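Local coordinates for DNA gyrase, B subunit, truncated (Myxococcus xanthus, PDB 3CWV), which probably binds ATP and uses it to drive the breakage, passage and rejoining of double-stranded DNA as a type II topoisomerase subunit, at residues Ala275-Leu280 with Ala294-Gly299; Ala314-Gly317 with Leu323-Pro326. All coordinates share one frame; numbering follows the deposited sequence.

How the interactions relate
The two contacts show how one domain can combine a buried hydrophobic seam with a short backbone bridge at its surface. Interaction 1 packs helix 267-284 against the short, one-turn helix 293-296, and interaction 2 closes a loop further along the chain, between strand 300-307 and helix 328-345. They do not touch: their centres lie 24 Å apart and their nearest atoms about 14 Å. Helix 267-284 connects them, since its middle carries residues 275-280 while Ala-267, at its start, is hydrogen-bonded through the backbone to Leu-323 of interaction 2. In relatives, a loop like that between 314-317 and 323-326 reaches toward the nucleotide, whereas interaction 1 is structural packing.

Interaction 1 of 2, residues Ala275-Leu280 with Ala294-Gly299; sequences ALRGAL and ARVAQG
Val-296 meets Leu-276 and Leu-280, two leucines one helical turn apart, and this trio of branched side chains is the heart of a wholly apolar contact. The valine uses both methyls. CG1 lies 3.8 Å from Leu-276 CD2 and also 3.9 Å from Leu-280 CD1, while Val-296 CG2 touches that same Leu-280 methyl at 3.9 Å. The two leucines arrive differently: Leu-280 points its branch end at the valine, tip to tip, but Leu-276 runs alongside it, the two side chains pointing opposite ways. In Leu-276, CG anti to the backbone N (chi1 -180°) carries CD2 to Val-296 CG1, whereas in Leu-280 CG turns anti to the carbonyl carbon (chi1 -64°) and brings CD1 to both valine methyls.

A looser aliphatic contact comes from Arg-277, whose CG stands 4.4 Å from Val-296 CG2. Its charged end is engaged with the intervening loop, NH2 donating to the carbonyl O of Arg-288 and NE, weakly, to that of Phe-291, whose side chain also touches Leu-280 and Val-296.

Trp-245 NE1 donates to the carbonyl O of Val-296, tying the end of the short helix to strand 237-245, whose Leu-243 and Trp-245 also touch Leu-276. Helix 267-284 meets helix 328-345 through Ala-275 and Ala-279. Such two-layer packing of helices on a mixed sheet is consistent with the ribosomal S5-like fold of the GyrB transducer domain, a fold known for its left-handed beta-alpha-beta crossover.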
ATOM      1  N   ALA A 275      21.803  -5.259 -10.490  1.00 34.81           N
ATOM      2  CA  ALA A 275      22.163  -4.113 -11.321  1.00 35.69           C
ATOM      3  C   ALA A 275      23.223  -3.233 -10.643  1.00 35.78           C
ATOM      4  O   ALA A 275      24.168  -2.796 -11.294  1.00 35.19           O
ATOM      5  CB  ALA A 275      20.915  -3.291 -11.669  1.00 34.87           C
ATOM      6  N   LEU A 276      23.072  -2.996  -9.336  1.00 36.62           N
ATOM      7  CA  LEU A 276      24.010  -2.143  -8.585  1.00 37.66           C
ATOM      8  C   LEU A 276      25.369  -2.822  -8.359  1.00 41.44           C
ATOM      9  O   LEU A 276      26.427  -2.225  -8.616  1.00 41.68           O
ATOM     10  CB  LEU A 276      23.415  -1.731  -7.231  1.00 36.73           C
ATOM     11  CG  LEU A 276      24.253  -0.833  -6.300  1.00 35.76           C
ATOM     12  CD1 LEU A 276      24.750   0.444  -6.986  1.00 35.25           C
ATOM     13  CD2 LEU A 276      23.482  -0.492  -5.052  1.00 35.31           C
ATOM     14  N   ARG A 277      25.341  -4.055  -7.866  1.00 40.82           N
ATOM     15  CA  ARG A 277      26.563  -4.839  -7.685  1.00 43.14           C
ATOM     16  C   ARG A 277      27.342  -4.972  -8.989  1.00 44.18           C
ATOM     17  O   ARG A 277      28.574  -4.999  -8.977  1.00 44.34           O
ATOM     18  CB  ARG A 277      26.231  -6.226  -7.147  1.00 43.28           C
ATOM     19  CG  ARG A 277      25.868  -6.260  -5.681  1.00 43.27           C
ATOM     20  CD  ARG A 277      25.627  -7.694  -5.249  1.00 47.62           C
ATOM     21  NE  ARG A 277      26.832  -8.492  -5.467  1.00 52.26           N
ATOM     22  CZ  ARG A 277      26.882  -9.819  -5.429  1.00 54.40           C
ATOM     23  NH1 ARG A 277      25.788 -10.521  -5.173  1.00 53.72           N
ATOM     24  NH2 ARG A 277      28.035 -10.443  -5.647  1.00 53.10           N
ATOM     25  N   GLY A 278      26.611  -5.045 -10.101  1.00 43.01           N
ATOM     26  CA  GLY A 278      27.178  -5.146 -11.431  1.00 44.51           C
ATOM     27  C   GLY A 278      27.748  -3.848 -11.984  1.00 47.23           C
ATOM     28  O   GLY A 278      28.725  -3.864 -12.749  1.00 44.99           O
ATOM     29  N   ALA A 279      27.118  -2.730 -11.628  1.00 45.14           N
ATOM     30  CA  ALA A 279      27.592  -1.416 -12.012  1.00 44.86           C
ATOM     31  C   ALA A 279      28.900  -1.143 -11.285  1.00 45.03           C
ATOM     32  O   ALA A 279      29.849  -0.661 -11.888  1.00 47.02           O
ATOM     33  CB  ALA A 279      26.555  -0.345 -11.677  1.00 43.17           C
ATOM     34  N   LEU A 280      28.949  -1.483 -10.002  1.00 44.88           N
ATOM     35  CA  LEU A 280      30.159  -1.311  -9.208  1.00 47.22           C
ATOM     36  C   LEU A 280      31.305  -2.180  -9.719  1.00 48.31           C
ATOM     37  O   LEU A 280      32.411  -1.684  -9.922  1.00 48.49           O
ATOM     38  CB  LEU A 280      29.891  -1.591  -7.728  1.00 46.24           C
ATOM     39  CG  LEU A 280      28.912  -0.617  -7.070  1.00 43.82           C
ATOM     40  CD1 LEU A 280      28.627  -1.057  -5.670  1.00 42.86           C
ATOM     41  CD2 LEU A 280      29.439   0.808  -7.091  1.00 42.56           C
ATOM     42  N   ALA A 294      26.026  -7.490   1.322  1.00 49.80           N
ATOM     43  CA  ALA A 294      26.241  -7.112   2.717  1.00 51.00           C
ATOM     44  C   ALA A 294      27.200  -5.924   2.876  1.00 51.54           C
ATOM     45  O   ALA A 294      27.038  -5.117   3.794  1.00 51.78           O
ATOM     46  CB  ALA A 294      26.739  -8.301   3.518  1.00 50.91           C
ATOM     47  N   ARG A 295      28.195  -5.830   1.993  1.00 51.28           N
ATOM     48  CA  ARG A 295      29.150  -4.721   2.014  1.00 51.88           C
ATOM     49  C   ARG A 295      28.548  -3.489   1.350  1.00 51.00           C
ATOM     50  O   ARG A 295      28.510  -2.406   1.943  1.00 51.37           O
ATOM     51  CB  ARG A 295      30.470  -5.112   1.327  1.00 51.81           C
ATOM     52  CG  ARG A 295      31.465  -5.835   2.241  1.00 53.93           C
ATOM     53  N   VAL A 296      28.067  -3.663   0.120  1.00 50.08           N
ATOM     54  CA  VAL A 296      27.442  -2.579  -0.635  1.00 47.14           C
ATOM     55  C   VAL A 296      26.343  -1.889   0.175  1.00 46.34           C
ATOM     56  O   VAL A 296      26.211  -0.669   0.124  1.00 44.41           O
ATOM     57  CB  VAL A 296      26.881  -3.076  -1.982  1.00 47.37           C
ATOM     58  CG1 VAL A 296      26.154  -1.955  -2.724  1.00 46.40           C
ATOM     59  CG2 VAL A 296      27.996  -3.623  -2.844  1.00 46.16           C
ATOM     60  N   ALA A 297      25.587  -2.669   0.949  1.00 45.36           N
ATOM     61  CA  ALA A 297      24.412  -2.161   1.685  1.00 45.56           C
ATOM     62  C   ALA A 297      24.690  -1.526   3.051  1.00 45.84           C
ATOM     63  O   ALA A 297      23.751  -1.098   3.737  1.00 44.68           O
ATOM     64  CB  ALA A 297      23.369  -3.272   1.839  1.00 44.70           C
ATOM     65  N   GLN A 298      25.959  -1.491   3.471  1.00 45.89           N
ATOM     66  CA  GLN A 298      26.303  -0.852   4.747  1.00 45.13           C
ATOM     67  C   GLN A 298      25.912   0.617   4.699  1.00 42.37           C
ATOM     68  O   GLN A 298      26.302   1.322   3.785  1.00 43.30           O
ATOM     69  CB  GLN A 298      27.787  -1.019   5.060  1.00 45.50           C
ATOM     70  CG  GLN A 298      28.099  -2.336   5.739  1.00 52.05           C
ATOM     71  CD  GLN A 298      29.527  -2.803   5.504  1.00 60.53           C
ATOM     72  OE1 GLN A 298      30.403  -2.022   5.108  1.00 59.34           O
ATOM     73  NE2 GLN A 298      29.769  -4.093   5.747  1.00 62.69           N
ATOM     74  N   GLY A 299      25.101   1.055   5.657  1.00 40.48           N
ATOM     75  CA  GLY A 299      24.594   2.425   5.664  1.00 40.20           C
ATOM     76  C   GLY A 299      23.526   2.745   4.624  1.00 39.41           C
ATOM     77  O   GLY A 299      23.083   3.890   4.528  1.00 39.36           O
TER

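Interaction 2 of 2, residues Ala314-Gly317 with Leu323-Pro326; sequences AFAG and LAIP
Phe-315 and Leu-323 face each other as a non-hydrogen-bonded pair in a single antiparallel beta bridge, their CA atoms 4.3 Å apart. One flanking bond lies within the contact: Ala-324 N donates to Ala-314 O over 2.8 Å, nearly straight at 168°. The other flank is the backbone pairing of Ala-316 with Leu-322. Beyond the bond the chains still run close: Ala-314, the residue most covered by the opposite segment, has its CB 3.4 Å from Ala-324 O.

Among the side chains, Phe-315 and Leu-323 make the one contact with a ring. Both leave the backbone facing away from the opposite segment, yet their outer parts converge. Leu-323 has CG anti to its N (chi1 -169°), which brings CD1 over one face of the phenylalanine ring, 4.3 Å from the centroid and 28° off the normal, a CH-pi contact. The same CD1 also touches Ala-314 O, at 3.4 Å. To the sides, Ala-316 CB and Ala-324 CB are 4.4 Å apart, and Ile-325 CG1 approaches Ala-314 N at 3.8 Å.

The bridge closes a loop holding Lys-320, which touches Phe-315 and probably corresponds to the lysine of the QTK loop of GyrB relatives, although the glutamine is not kept here; in those relatives it reaches the ATP phosphates. Leu-323 also pairs through its backbone with His-265 and Ala-267, where helix 267-284 begins, and the chain then runs on from Pro-326 into helix 328-345.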
ATOM      1  N   ALA A 314       2.837 -12.391  -8.636  1.00 35.05           N
ATOM      2  CA  ALA A 314       3.025 -13.826  -8.404  1.00 31.78           C
ATOM      3  C   ALA A 314       4.129 -13.998  -7.388  1.00 29.76           C
ATOM      4  O   ALA A 314       5.137 -13.292  -7.427  1.00 28.82           O
ATOM      5  CB  ALA A 314       3.372 -14.560  -9.699  1.00 30.24           C
ATOM      6  N   PHE A 315       3.938 -14.941  -6.478  1.00 28.61           N
ATOM      7  CA  PHE A 315       4.817 -15.104  -5.335  1.00 27.40           C
ATOM      8  C   PHE A 315       5.373 -16.526  -5.354  1.00 30.15           C
ATOM      9  O   PHE A 315       4.860 -17.393  -6.074  1.00 31.71           O
ATOM     10  CB  PHE A 315       4.022 -14.822  -4.053  1.00 28.39           C
ATOM     11  CG  PHE A 315       3.500 -13.404  -3.965  1.00 30.57           C
ATOM     12  CD1 PHE A 315       4.293 -12.394  -3.429  1.00 27.42           C
ATOM     13  CD2 PHE A 315       2.238 -13.078  -4.454  1.00 31.68           C
ATOM     14  CE1 PHE A 315       3.837 -11.070  -3.353  1.00 25.16           C
ATOM     15  CE2 PHE A 315       1.759 -11.749  -4.393  1.00 29.40           C
ATOM     16  CZ  PHE A 315       2.565 -10.744  -3.840  1.00 28.96           C
ATOM     17  N   ALA A 316       6.444 -16.763  -4.605  1.00 28.52           N
ATOM     18  CA  ALA A 316       7.068 -18.078  -4.568  1.00 30.19           C
ATOM     19  C   ALA A 316       6.209 -19.095  -3.811  1.00 30.37           C
ATOM     20  O   ALA A 316       6.390 -20.313  -3.944  1.00 33.66           O
ATOM     21  CB  ALA A 316       8.443 -17.986  -3.925  1.00 29.99           C
ATOM     22  N   GLY A 317       5.319 -18.602  -2.971  1.00 31.51           N
ATOM     23  CA  GLY A 317       4.439 -19.502  -2.215  1.00 30.99           C
ATOM     24  C   GLY A 317       3.335 -18.731  -1.542  1.00 32.77           C
ATOM     25  O   GLY A 317       3.222 -17.507  -1.729  1.00 31.88           O
ATOM     26  N   LEU A 323       8.430 -12.275  -3.863  1.00 28.30           N
ATOM     27  CA  LEU A 323       7.900 -12.066  -5.216  1.00 28.19           C
ATOM     28  C   LEU A 323       8.647 -12.895  -6.282  1.00 28.18           C
ATOM     29  O   LEU A 323       9.868 -12.927  -6.293  1.00 28.14           O
ATOM     30  CB  LEU A 323       8.005 -10.575  -5.549  1.00 26.20           C
ATOM     31  CG  LEU A 323       7.262 -10.114  -6.805  1.00 27.58           C
ATOM     32  CD1 LEU A 323       5.764 -10.053  -6.514  1.00 27.24           C
ATOM     33  CD2 LEU A 323       7.810  -8.751  -7.215  1.00 24.52           C
ATOM     34  N   ALA A 324       7.908 -13.549  -7.178  1.00 27.44           N
ATOM     35  CA  ALA A 324       8.504 -14.363  -8.216  1.00 29.74           C
ATOM     36  C   ALA A 324       7.705 -14.165  -9.495  1.00 32.56           C
ATOM     37  O   ALA A 324       6.736 -14.888  -9.753  1.00 34.65           O
ATOM     38  CB  ALA A 324       8.533 -15.855  -7.796  1.00 30.51           C
ATOM     39  N   ILE A 325       8.062 -13.130 -10.254  1.00 31.29           N
ATOM     40  CA  ILE A 325       7.443 -12.853 -11.569  1.00 29.31           C
ATOM     41  C   ILE A 325       8.469 -13.163 -12.654  1.00 30.27           C
ATOM     42  O   ILE A 325       9.521 -12.543 -12.702  1.00 31.61           O
ATOM     43  CB  ILE A 325       6.987 -11.397 -11.675  1.00 28.63           C
ATOM     44  CG1 ILE A 325       5.831 -11.132 -10.686  1.00 29.02           C
ATOM     45  CG2 ILE A 325       6.554 -11.061 -13.113  1.00 28.65           C
ATOM     46  CD1 ILE A 325       5.436  -9.653 -10.524  1.00 23.77           C
ATOM     47  N   PRO A 326       8.183 -14.141 -13.520  1.00 30.84           N
ATOM     48  CA  PRO A 326       9.187 -14.581 -14.498  1.00 30.77           C
ATOM     49  C   PRO A 326       9.618 -13.407 -15.352  1.00 29.43           C
ATOM     50  O   PRO A 326       8.755 -12.653 -15.790  1.00 28.99           O
ATOM     51  CB  PRO A 326       8.408 -15.580 -15.364  1.00 31.60           C
ATOM     52  CG  PRO A 326       7.272 -16.053 -14.460  1.00 34.10           C
ATOM     53  CD  PRO A 326       6.906 -14.874 -13.648  1.00 31.43           C
TER